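Side-chain contacts in fanconi-associated nuclease 1 homolog (Pseudomonas aeruginosa, PDB 5Y7Q), which belongs to the FAN1 family of nucleases, being a bacterial homolog that carries a VRR-NUC domain and is modelled here with bound nucleic acid: residues A[531-534]-A[535-538]; A[559-562]-A[563-567]. All coordinates share one frame; numbering follows the deposited sequence.

Interaction 1: A[531-534]-A[535-538]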
loop_
_atom_site.group_PDB
_atom_site.type_symbol
_atom_site.label_atom_id
_atom_site.label_comp_id
_atom_site.label_asym_id
_atom_site.label_seq_id
_atom_site.Cartn_x
_atom_site.Cartn_y
_atom_site.Cartn_z
ATOM N N GLN A 531 28.590 -2.324 8.206
ATOM C CA GLN A 531 29.944 -1.903 7.901
ATOM C C GLN A 531 30.763 -3.099 7.434
ATOM O O GLN A 531 30.594 -4.226 7.922
ATOM C CB GLN A 531 30.629 -1.189 9.084
ATOM C CG GLN A 531 30.152 -1.527 10.473
ATOM C CD GLN A 531 31.167 -1.086 11.529
ATOM O OE1 GLN A 531 32.124 -0.366 11.220
ATOM N NE2 GLN A 531 30.974 -1.530 12.770
ATOM N N PHE A 532 31.622 -2.832 6.457
ATOM C CA PHE A 532 32.443 -3.829 5.809
ATOM C C PHE A 532 33.905 -3.472 6.004
ATOM O O PHE A 532 34.294 -2.294 5.967
ATOM C CB PHE A 532 32.132 -3.928 4.311
ATOM C CG PHE A 532 30.718 -4.359 4.007
ATOM C CD1 PHE A 532 30.290 -5.648 4.295
ATOM C CD2 PHE A 532 29.817 -3.473 3.421
ATOM C CE1 PHE A 532 28.990 -6.038 4.013
ATOM C CE2 PHE A 532 28.528 -3.859 3.138
ATOM C CZ PHE A 532 28.109 -5.132 3.430
ATOM N N TRP A 533 34.703 -4.508 6.210
ATOM C CA TRP A 533 36.155 -4.419 6.184
ATOM C C TRP A 533 36.552 -5.339 5.037
ATOM O O TRP A 533 36.674 -6.567 5.225
ATOM C CB TRP A 533 36.765 -4.846 7.515
ATOM C CG TRP A 533 36.433 -3.982 8.739
ATOM C CD1 TRP A 533 37.162 -2.925 9.223
ATOM C CD2 TRP A 533 35.330 -4.154 9.654
ATOM N NE1 TRP A 533 36.581 -2.425 10.367
ATOM C CE2 TRP A 533 35.462 -3.162 10.661
ATOM C CE3 TRP A 533 34.242 -5.038 9.715
ATOM C CZ2 TRP A 533 34.541 -3.030 11.714
ATOM C CZ3 TRP A 533 33.327 -4.902 10.768
ATOM C CH2 TRP A 533 33.486 -3.907 11.749
ATOM N N PRO A 534 36.642 -4.807 3.811
ATOM C CA PRO A 534 36.911 -5.666 2.639
ATOM C C PRO A 534 38.251 -6.354 2.667
ATOM O O PRO A 534 38.421 -7.326 1.925
ATOM C CB PRO A 534 36.816 -4.696 1.449
ATOM C CG PRO A 534 36.836 -3.320 2.040
ATOM C CD PRO A 534 36.222 -3.452 3.409
ATOM N N ALA A 535 39.201 -5.883 3.481
ATOM C CA ALA A 535 40.506 -6.536 3.571
ATOM C C ALA A 535 40.375 -7.964 4.085
ATOM O O ALA A 535 40.905 -8.910 3.485
ATOM C CB ALA A 535 41.442 -5.732 4.478
ATOM N N GLN A 536 39.713 -8.133 5.223
ATOM C CA GLN A 536 39.474 -9.438 5.813
ATOM C C GLN A 536 38.090 -9.990 5.492
ATOM O O GLN A 536 37.680 -10.976 6.099
ATOM C CB GLN A 536 39.713 -9.374 7.320
ATOM C CG GLN A 536 39.198 -8.099 7.962
ATOM C CD GLN A 536 40.120 -7.550 9.040
ATOM O OE1 GLN A 536 39.700 -6.739 9.874
ATOM N NE2 GLN A 536 41.383 -7.976 9.021
ATOM N N ARG A 537 37.338 -9.338 4.605
ATOM C CA ARG A 537 36.013 -9.807 4.150
ATOM C C ARG A 537 35.030 -9.971 5.311
ATOM O O ARG A 537 34.297 -10.964 5.397
ATOM C CB ARG A 537 36.117 -11.107 3.344
ATOM C CG ARG A 537 37.084 -11.015 2.163
ATOM C CD ARG A 537 37.200 -12.322 1.405
ATOM N NE ARG A 537 35.970 -12.586 0.692
ATOM C CZ ARG A 537 35.639 -13.747 0.139
ATOM N NH1 ARG A 537 36.463 -14.788 0.229
ATOM N NH2 ARG A 537 34.467 -13.854 -0.509
ATOM N N ARG A 538 34.972 -8.968 6.188
ATOM C CA ARG A 538 34.152 -9.090 7.386
ATOM C C ARG A 538 33.083 -8.005 7.437
ATOM O O ARG A 538 33.198 -6.943 6.812
ATOM C CB ARG A 538 35.015 -9.034 8.658
ATOM C CG ARG A 538 34.375 -9.703 9.884
ATOM C CD ARG A 538 35.282 -9.640 11.116
ATOM N NE ARG A 538 35.247 -8.344 11.803
ATOM C CZ ARG A 538 36.211 -7.429 11.735
ATOM N NH1 ARG A 538 36.089 -6.289 12.409
ATOM N NH2 ARG A 538 37.300 -7.663 11.003
#

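Interaction 2: A[559-562]-A[563-567]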
loop_
_atom_site.group_PDB
_atom_site.type_symbol
_atom_site.label_atom_id
_atom_site.label_comp_id
_atom_site.label_asym_id
_atom_site.label_seq_id
_atom_site.Cartn_x
_atom_site.Cartn_y
_atom_site.Cartn_z
ATOM N N LEU A 559 17.531 -9.182 16.159
ATOM C CA LEU A 559 18.716 -9.315 16.992
ATOM C C LEU A 559 18.800 -10.702 17.611
ATOM O O LEU A 559 19.875 -11.307 17.652
ATOM C CB LEU A 559 18.700 -8.257 18.080
ATOM C CG LEU A 559 18.990 -6.856 17.596
ATOM C CD1 LEU A 559 19.462 -6.075 18.795
ATOM C CD2 LEU A 559 20.048 -6.923 16.544
ATOM N N GLN A 560 17.679 -11.209 18.124
ATOM C CA GLN A 560 17.663 -12.555 18.673
ATOM C C GLN A 560 18.068 -13.564 17.610
ATOM O O GLN A 560 18.916 -14.433 17.842
ATOM C CB GLN A 560 16.275 -12.871 19.234
ATOM C CG GLN A 560 16.167 -14.209 19.964
ATOM C CD GLN A 560 14.720 -14.601 20.281
ATOM O OE1 GLN A 560 13.815 -13.762 20.255
ATOM N NE2 GLN A 560 14.501 -15.883 20.575
ATOM N N PHE A 561 17.508 -13.426 16.415
ATOM C CA PHE A 561 17.811 -14.361 15.342
ATOM C C PHE A 561 19.283 -14.306 14.966
ATOM O O PHE A 561 19.933 -15.343 14.785
ATOM C CB PHE A 561 16.940 -14.054 14.130
ATOM C CG PHE A 561 17.241 -14.919 12.955
ATOM C CD1 PHE A 561 16.688 -16.184 12.857
ATOM C CD2 PHE A 561 18.096 -14.482 11.954
ATOM C CE1 PHE A 561 16.962 -16.999 11.765
ATOM C CE2 PHE A 561 18.383 -15.298 10.863
ATOM C CZ PHE A 561 17.813 -16.557 10.765
ATOM N N CYS A 562 19.824 -13.096 14.841
ATOM C CA CYS A 562 21.221 -12.935 14.454
ATOM C C CYS A 562 22.175 -13.463 15.525
ATOM O O CYS A 562 23.145 -14.162 15.210
ATOM C CB CYS A 562 21.508 -11.466 14.156
ATOM S SG CYS A 562 21.029 -10.919 12.505
ATOM N N ARG A 563 21.927 -13.148 16.793
ATOM C CA ARG A 563 22.862 -13.612 17.807
ATOM C C ARG A 563 22.586 -15.042 18.242
ATOM O O ARG A 563 23.289 -15.539 19.119
ATOM C CB ARG A 563 22.881 -12.664 19.022
ATOM C CG ARG A 563 21.765 -12.829 20.065
ATOM C CD ARG A 563 21.906 -11.787 21.203
ATOM N NE ARG A 563 21.508 -10.423 20.815
ATOM C CZ ARG A 563 22.341 -9.446 20.432
ATOM N NH1 ARG A 563 23.656 -9.650 20.375
ATOM N NH2 ARG A 563 21.856 -8.250 20.107
ATOM N N GLU A 564 21.595 -15.721 17.662
ATOM C CA GLU A 564 21.541 -17.177 17.783
ATOM C C GLU A 564 22.319 -17.895 16.685
ATOM O O GLU A 564 22.553 -19.103 16.794
ATOM C CB GLU A 564 20.091 -17.664 17.777
ATOM C CG GLU A 564 19.334 -17.358 19.060
ATOM C CD GLU A 564 17.826 -17.476 18.901
ATOM O OE1 GLU A 564 17.343 -17.561 17.744
ATOM O OE2 GLU A 564 17.125 -17.482 19.938
ATOM N N ARG A 565 22.699 -17.180 15.629
ATOM C CA ARG A 565 23.579 -17.674 14.578
ATOM C C ARG A 565 25.028 -17.252 14.764
ATOM O O ARG A 565 25.854 -17.522 13.884
ATOM C CB ARG A 565 23.108 -17.174 13.209
ATOM C CG ARG A 565 22.258 -18.150 12.459
ATOM C CD ARG A 565 20.830 -17.906 12.771
ATOM N NE ARG A 565 19.997 -18.713 11.902
ATOM C CZ ARG A 565 19.143 -19.625 12.332
ATOM N NH1 ARG A 565 19.019 -19.832 13.639
ATOM N NH2 ARG A 565 18.413 -20.317 11.454
ATOM N N GLU A 566 25.349 -16.569 15.858
ATOM C CA GLU A 566 26.624 -15.867 15.986
ATOM C C GLU A 566 26.875 -15.035 14.725
ATOM O O GLU A 566 27.906 -15.138 14.057
ATOM C CB GLU A 566 27.788 -16.832 16.287
ATOM C CG GLU A 566 27.725 -17.544 17.669
ATOM C CD GLU A 566 29.012 -17.396 18.513
ATOM O OE1 GLU A 566 29.962 -16.708 18.070
ATOM O OE2 GLU A 566 29.074 -17.968 19.631
ATOM N N MET A 567 25.890 -14.255 14.380
ATOM C CA MET A 567 26.084 -13.206 13.402
ATOM C C MET A 567 26.559 -11.939 14.093
ATOM O O MET A 567 26.190 -11.665 15.241
ATOM C CB MET A 567 24.789 -12.915 12.652
ATOM C CG MET A 567 24.540 -13.856 11.500
ATOM S SD MET A 567 22.794 -14.141 11.209
ATOM C CE MET A 567 22.885 -15.476 10.015
#

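Interaction 1: A[531-534]-A[535-538]
W533 and R538 face each other across the mouth of a tight turn and are joined by backbone and side chain alike. They form a hydrogen-bonded antiparallel pair: W533 N donates to R538 O at 2.9 Å, and R538 N returns a bond to W533 O at 3.1 Å, both nearly straight at the hydrogen. The same R538 O also receives a CA-H...O contact from F532 CA, 3.4 Å away, and lies near the plane of the F532 ring at its edge.

A cation-pi stack reinforces the pairing. The guanidinium of R538 lies flat over one face of the indole, the two planes only 19° apart, with CZ 4.0 Å from the centroid of the six-membered ring of W533. NH1 of R538 leads the approach, coming within 3.5 Å of CE3 of W533. The shape of the arginine explains this: CG stands anti to the backbone N, and a bend at chi3 (80°) folds the planar end back over the ring.

One polar bond steadies that end. R538 NH2 donates to Q536 OE1 at 2.8 Å, the amide oxygen lying almost in the guanidinium plane although the donor stands above the carbonyl plane of Q536. By opposing rotation of the guanidinium, the bond should help keep it nearly parallel to the indole. The neighbouring R537 turns elsewhere, its NE bonding to D501 O, while F532 packs on L495, Q498 and C502 of helix 493-502.

P534, A535 and Q536 carry the chain round before R537 adopts a left-handed conformation (phi 58°). With R537 and R538 both placed opposite W533 along the backbone, the geometry fits a G1 beta bulge closing the hairpin between strands 529-533 and 538-545 of the VRR-NUC domain.

Interaction 2: A[559-562]-A[563-567]
The backbone runs out of helix 553-564 through R563 N to L559 O, a regular bond of 2.9 Å, then through weaker ones from E564 and R565, until E566 takes positive phi (48°) and M567 N reaches back to C562 O at 2.9 Å. That 6→1 bond and the left-handed E566 resemble a Schellman motif, but its 5→2 bond is missing. C562 O is gripped twice, since R565 N approaches from the opposite face of its carbonyl plane.

Three side-chain pairs follow the spacing of a helical turn. Q560 and E564 extend side by side, and Q560 NE2 donates to the syn side of E564 OE2 at 3.1 Å, with amide and carboxylate planes 82° apart. R565 folds over F561: a bend at chi2 lays its CD over one ring face, a CH-pi contact 4.0 Å from the centroid, while its guanidinium has CE1 of F561 above its centre, the planes 36° apart. R563 swings back along the helix, and CD1 of L559 meets NH2 of R563 at the guanidinium edge.

Beyond the turn, CB of C562 packs on CB of M567 at 3.9 Å. F561 and M567 both rest on W511 of helix 505-517, whereas L559, C562 and R563 press on V569 of strand 569-577, to which the helix leads in the beta-alpha-beta crossover from strand 538-545.

Interactions 1 and 2 illustrate how one fold handles two interruptions of regular structure: a hairpin reversal between strands and a helix terminus. Both fall within the VRR-NUC range, and strand 538-545 connects them, starting at the hairpin of 531-538 and leading on toward helix 553-564, whose end is the subject of interaction 2. Their centres lie about 19 Å apart and their nearest atoms about 9 Å, so they do not touch. Neither meets the bound nucleic acid: the nearest atom of interaction 1 is about 19 Å from it, and that of interaction 2 about 14 Å. Both are structural packing around one mixed sheet, one at a strand turn, the other before strand 569-577.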